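Local coordinates for YrdC-like domain-containing protein (Streptococcus mutans, PDB 3L7V), which is of uncharacterised function but probably binds double-stranded RNA and may take part in tRNA modification, at residues R233-K245 with P262-I276. Numbering follows the deposited sequence.
Sequences RYEQGVMVSMVDK and PCPVVIRKGLDIDKI. With SO4 (sulfate ion), chain G; SO4 (sulfate ion), chain B.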
# COMPACT_ATOMS: atom_id res chain seq x y z
N ARG A 233 1.54 5.63 -19.72
CA ARG A 233 1.92 5.71 -18.31
C ARG A 233 1.38 4.51 -17.53
O ARG A 233 0.29 4.02 -17.82
CB ARG A 233 1.36 6.99 -17.68
CG ARG A 233 -0.16 7.07 -17.71
CD ARG A 233 -0.70 8.40 -17.18
NE ARG A 233 -0.46 8.55 -15.74
CZ ARG A 233 -1.23 8.01 -14.80
NH1 ARG A 233 -2.28 7.29 -15.14
NH2 ARG A 233 -0.94 8.19 -13.51
N TYR A 234 2.14 4.06 -16.53
CA TYR A 234 1.65 3.09 -15.54
C TYR A 234 0.54 3.67 -14.63
O TYR A 234 0.60 4.83 -14.23
CB TYR A 234 2.81 2.58 -14.69
CG TYR A 234 3.79 1.73 -15.44
CD1 TYR A 234 5.02 2.23 -15.84
CD2 TYR A 234 3.49 0.41 -15.77
CE1 TYR A 234 5.93 1.44 -16.54
CE2 TYR A 234 4.39 -0.38 -16.48
CZ TYR A 234 5.60 0.14 -16.86
OH TYR A 234 6.48 -0.65 -17.55
N GLU A 235 -0.44 2.85 -14.29
CA GLU A 235 -1.55 3.31 -13.45
C GLU A 235 -1.59 2.62 -12.07
O GLU A 235 -2.51 2.85 -11.26
CB GLU A 235 -2.88 3.12 -14.18
CG GLU A 235 -2.93 3.67 -15.60
CD GLU A 235 -4.35 3.79 -16.16
OE1 GLU A 235 -4.67 3.12 -17.16
OE2 GLU A 235 -5.16 4.55 -15.58
N GLN A 236 -0.60 1.78 -11.80
CA GLN A 236 -0.56 1.04 -10.54
C GLN A 236 0.89 0.68 -10.19
O GLN A 236 1.78 0.79 -11.03
CB GLN A 236 -1.37 -0.24 -10.69
CG GLN A 236 -0.91 -1.08 -11.86
CD GLN A 236 -1.92 -2.14 -12.27
OE1 GLN A 236 -1.59 -3.04 -13.05
NE2 GLN A 236 -3.14 -2.03 -11.76
N GLY A 237 1.11 0.25 -8.95
CA GLY A 237 2.42 -0.21 -8.54
C GLY A 237 2.60 -1.72 -8.65
O GLY A 237 1.62 -2.47 -8.79
N VAL A 238 3.86 -2.16 -8.59
CA VAL A 238 4.23 -3.58 -8.66
C VAL A 238 3.84 -4.31 -7.37
O VAL A 238 3.96 -3.75 -6.29
CB VAL A 238 5.76 -3.74 -8.83
CG1 VAL A 238 6.19 -5.18 -8.57
CG2 VAL A 238 6.21 -3.28 -10.21
N MSE A 239 3.36 -5.55 -7.50
CA MSE A 239 3.13 -6.42 -6.33
C MSE A 239 3.96 -7.71 -6.39
O MSE A 239 3.99 -8.37 -7.43
CB MSE A 239 1.64 -6.77 -6.17
CG MSE A 239 0.85 -5.74 -5.34
SE MSE A 239 -1.03 -6.23 -4.92
CE MSE A 239 -0.76 -8.05 -4.33
N VAL A 240 4.62 -8.07 -5.29
CA VAL A 240 5.42 -9.31 -5.22
C VAL A 240 4.95 -10.23 -4.09
O VAL A 240 4.92 -9.81 -2.93
CB VAL A 240 6.94 -9.02 -5.01
CG1 VAL A 240 7.73 -10.32 -4.91
CG2 VAL A 240 7.49 -8.19 -6.14
N SER A 241 4.58 -11.47 -4.41
CA SER A 241 4.19 -12.42 -3.37
C SER A 241 5.41 -13.07 -2.70
O SER A 241 6.27 -13.64 -3.37
CB SER A 241 3.29 -13.51 -3.94
OG SER A 241 2.89 -14.40 -2.91
N MSE A 242 5.46 -13.00 -1.37
CA MSE A 242 6.57 -13.52 -0.57
C MSE A 242 6.12 -14.67 0.35
O MSE A 242 6.73 -14.93 1.40
CB MSE A 242 7.20 -12.38 0.26
CG MSE A 242 7.94 -11.30 -0.59
SE MSE A 242 9.57 -12.03 -1.43
CE MSE A 242 10.36 -10.35 -2.08
N VAL A 243 5.10 -15.40 -0.09
CA VAL A 243 4.40 -16.36 0.74
C VAL A 243 4.10 -17.56 -0.16
O VAL A 243 3.99 -17.39 -1.36
CB VAL A 243 3.07 -15.70 1.25
CG1 VAL A 243 1.84 -16.20 0.48
CG2 VAL A 243 2.88 -15.86 2.74
N ASP A 244 3.97 -18.77 0.39
CA ASP A 244 3.51 -19.88 -0.46
C ASP A 244 1.97 -19.93 -0.52
O ASP A 244 1.29 -19.03 -0.02
CB ASP A 244 4.09 -21.22 -0.02
CG ASP A 244 3.61 -21.65 1.35
OD1 ASP A 244 4.41 -22.25 2.09
OD2 ASP A 244 2.44 -21.38 1.69
N LYS A 245 1.43 -20.98 -1.13
CA LYS A 245 -0.01 -21.01 -1.40
C LYS A 245 -0.87 -21.11 -0.15
O LYS A 245 -2.07 -20.81 -0.18
CB LYS A 245 -0.36 -22.12 -2.41
CG LYS A 245 -0.11 -23.54 -1.91
N PRO A 262 9.58 -23.15 -2.43
CA PRO A 262 8.89 -21.99 -3.02
C PRO A 262 9.76 -20.73 -3.07
O PRO A 262 10.75 -20.65 -2.33
CB PRO A 262 7.69 -21.76 -2.07
CG PRO A 262 7.58 -23.00 -1.24
CD PRO A 262 8.98 -23.53 -1.14
N CYS A 263 9.38 -19.76 -3.89
CA CYS A 263 10.20 -18.58 -4.14
C CYS A 263 9.36 -17.32 -4.40
O CYS A 263 8.15 -17.41 -4.59
CB CYS A 263 11.14 -18.85 -5.32
SG CYS A 263 10.31 -19.19 -6.89
N PRO A 264 10.01 -16.13 -4.41
CA PRO A 264 9.26 -14.88 -4.67
C PRO A 264 8.54 -14.92 -6.02
O PRO A 264 9.10 -15.51 -6.94
CB PRO A 264 10.36 -13.81 -4.73
CG PRO A 264 11.55 -14.41 -3.98
CD PRO A 264 11.43 -15.90 -4.11
N VAL A 265 7.35 -14.30 -6.14
CA VAL A 265 6.63 -14.27 -7.42
C VAL A 265 6.05 -12.88 -7.78
O VAL A 265 5.25 -12.33 -7.03
CB VAL A 265 5.45 -15.27 -7.43
CG1 VAL A 265 4.67 -15.18 -8.76
CG2 VAL A 265 5.92 -16.71 -7.14
N VAL A 266 6.44 -12.32 -8.92
CA VAL A 266 5.85 -11.06 -9.35
C VAL A 266 4.43 -11.32 -9.88
O VAL A 266 4.27 -12.01 -10.89
CB VAL A 266 6.72 -10.34 -10.42
CG1 VAL A 266 6.01 -9.08 -10.97
CG2 VAL A 266 8.11 -10.01 -9.87
N ILE A 267 3.40 -10.77 -9.21
CA ILE A 267 2.01 -11.02 -9.62
C ILE A 267 1.28 -9.83 -10.30
O ILE A 267 0.22 -10.01 -10.91
CB ILE A 267 1.14 -11.65 -8.46
CG1 ILE A 267 1.21 -10.84 -7.16
CG2 ILE A 267 1.57 -13.09 -8.17
CD1 ILE A 267 0.36 -9.64 -7.16
N ARG A 268 1.86 -8.64 -10.24
CA ARG A 268 1.28 -7.49 -10.95
C ARG A 268 2.38 -6.57 -11.47
O ARG A 268 3.27 -6.18 -10.73
CB ARG A 268 0.31 -6.71 -10.05
CG ARG A 268 -0.63 -5.74 -10.77
CD ARG A 268 -1.66 -5.10 -9.80
NE ARG A 268 -1.09 -4.04 -8.96
CZ ARG A 268 -1.77 -3.32 -8.07
NH1 ARG A 268 -3.07 -3.52 -7.90
NH2 ARG A 268 -1.16 -2.40 -7.34
N LYS A 269 2.28 -6.23 -12.75
CA LYS A 269 3.21 -5.33 -13.44
C LYS A 269 2.90 -3.86 -13.07
O LYS A 269 1.76 -3.53 -12.77
CB LYS A 269 3.06 -5.57 -14.96
CG LYS A 269 4.13 -4.98 -15.85
CD LYS A 269 3.90 -5.42 -17.30
CE LYS A 269 4.91 -4.77 -18.25
NZ LYS A 269 4.85 -5.32 -19.64
N GLY A 270 3.90 -2.98 -13.08
CA GLY A 270 3.65 -1.59 -12.71
C GLY A 270 4.84 -0.65 -12.72
O GLY A 270 5.90 -0.97 -13.28
N LEU A 271 4.67 0.53 -12.11
CA LEU A 271 5.71 1.56 -12.07
C LEU A 271 7.10 0.99 -11.70
O LEU A 271 7.24 0.27 -10.71
CB LEU A 271 5.32 2.67 -11.08
CG LEU A 271 6.19 3.94 -11.10
CD1 LEU A 271 6.02 4.72 -12.40
CD2 LEU A 271 5.93 4.85 -9.90
N ASP A 272 8.11 1.31 -12.51
CA ASP A 272 9.51 0.91 -12.27
C ASP A 272 9.78 -0.60 -12.23
O ASP A 272 10.71 -1.04 -11.56
CB ASP A 272 10.06 1.53 -10.98
CG ASP A 272 10.46 2.99 -11.15
OD1 ASP A 272 10.72 3.42 -12.30
OD2 ASP A 272 10.52 3.70 -10.13
N ILE A 273 8.99 -1.38 -12.96
CA ILE A 273 9.17 -2.83 -12.95
C ILE A 273 10.61 -3.23 -13.37
O ILE A 273 11.16 -4.22 -12.87
CB ILE A 273 8.09 -3.56 -13.82
CG1 ILE A 273 8.26 -5.09 -13.75
CG2 ILE A 273 8.10 -3.05 -15.26
CD1 ILE A 273 8.11 -5.66 -12.34
N ASP A 274 11.21 -2.46 -14.27
CA ASP A 274 12.58 -2.75 -14.72
C ASP A 274 13.63 -2.68 -13.58
O ASP A 274 14.51 -3.55 -13.49
CB ASP A 274 12.98 -1.83 -15.89
CG ASP A 274 13.04 -0.35 -15.49
OD1 ASP A 274 13.96 0.35 -15.95
OD2 ASP A 274 12.18 0.11 -14.71
N LYS A 275 13.55 -1.68 -12.71
CA LYS A 275 14.48 -1.58 -11.58
C LYS A 275 14.23 -2.67 -10.53
O LYS A 275 15.16 -3.16 -9.89
CB LYS A 275 14.41 -0.21 -10.91
CG LYS A 275 14.94 0.94 -11.77
CD LYS A 275 14.55 2.29 -11.17
CE LYS A 275 15.04 3.45 -12.03
NZ LYS A 275 14.61 4.76 -11.48
N ILE A 276 12.97 -3.04 -10.36
CA ILE A 276 12.61 -4.06 -9.37
C ILE A 276 13.06 -5.49 -9.73
O ILE A 276 13.46 -6.26 -8.86
CB ILE A 276 11.10 -3.97 -9.03
CG1 ILE A 276 10.84 -2.62 -8.34
CG2 ILE A 276 10.66 -5.13 -8.15
CD1 ILE A 276 9.40 -2.20 -8.23
S SO4 G . -1.42 -6.95 -14.64
O1 SO4 G . -0.49 -7.38 -13.60
O2 SO4 G . -1.48 -7.98 -15.67
O3 SO4 G . -2.75 -6.76 -14.07
O4 SO4 G . -0.96 -5.69 -15.22
S SO4 B . -5.57 -1.57 -5.07
O1 SO4 B . -5.54 -2.63 -4.06
O2 SO4 B . -5.32 -2.13 -6.40
O3 SO4 B . -6.89 -0.93 -5.08
O4 SO4 B . -4.51 -0.60 -4.80
O HOH W 1 5.78 -0.10 -8.26
O HOH W 2 5.77 -18.83 -3.72
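Ser241 and Val265 form an antiparallel hydrogen-bonded pair, Ser241 N giving to Val265 O at 2.8 Å and Val265 N to Ser241 O at 3.0 Å. Val240 and Val266 follow as a non-hydrogen-bonded pair, and beyond them Ile267 and Arg268 both face selenomethionine Met239: Ile267 N bonds to Met239 O, and Met239 N to Arg268 O. Farther along, Leu271 N bonds to Gln236 O.

Past the bulge, polar side-chain contacts take over. Arg268 grips a single acceptor side-on, Gly237 O lying close to the guanidinium plane, 3.1 Å from both Arg268 NE and Arg268 NH2. A bend at chi3 (76°) turns the group back to this carbonyl, while Arg268 NH1 donates to O2 of the chain B sulfate (3.0 Å), an ion probably left from crystallisation. The Gln236 amide stacks on one guanidinium face, their planes 9° apart, and Met239 SE lies over the other.

The Tyr234 ring turns one face to the Gly270–Leu271 peptide. Apolar contacts complete the interface: Val238 CG2 packs on Ile273 CD1 (3.7 Å) and Ile276 CD1. With CG1 between its backbone N and carbonyl carbon (chi1 53°), Ile267 brings CD1 to a tight 3.3 Å from Met239 CB.

Strands 239-241 and 265-268 thus form neighbouring antiparallel strands of the mixed sheet, flanked by 127-132 and 288-289, their pairing interrupted by a classic beta bulge.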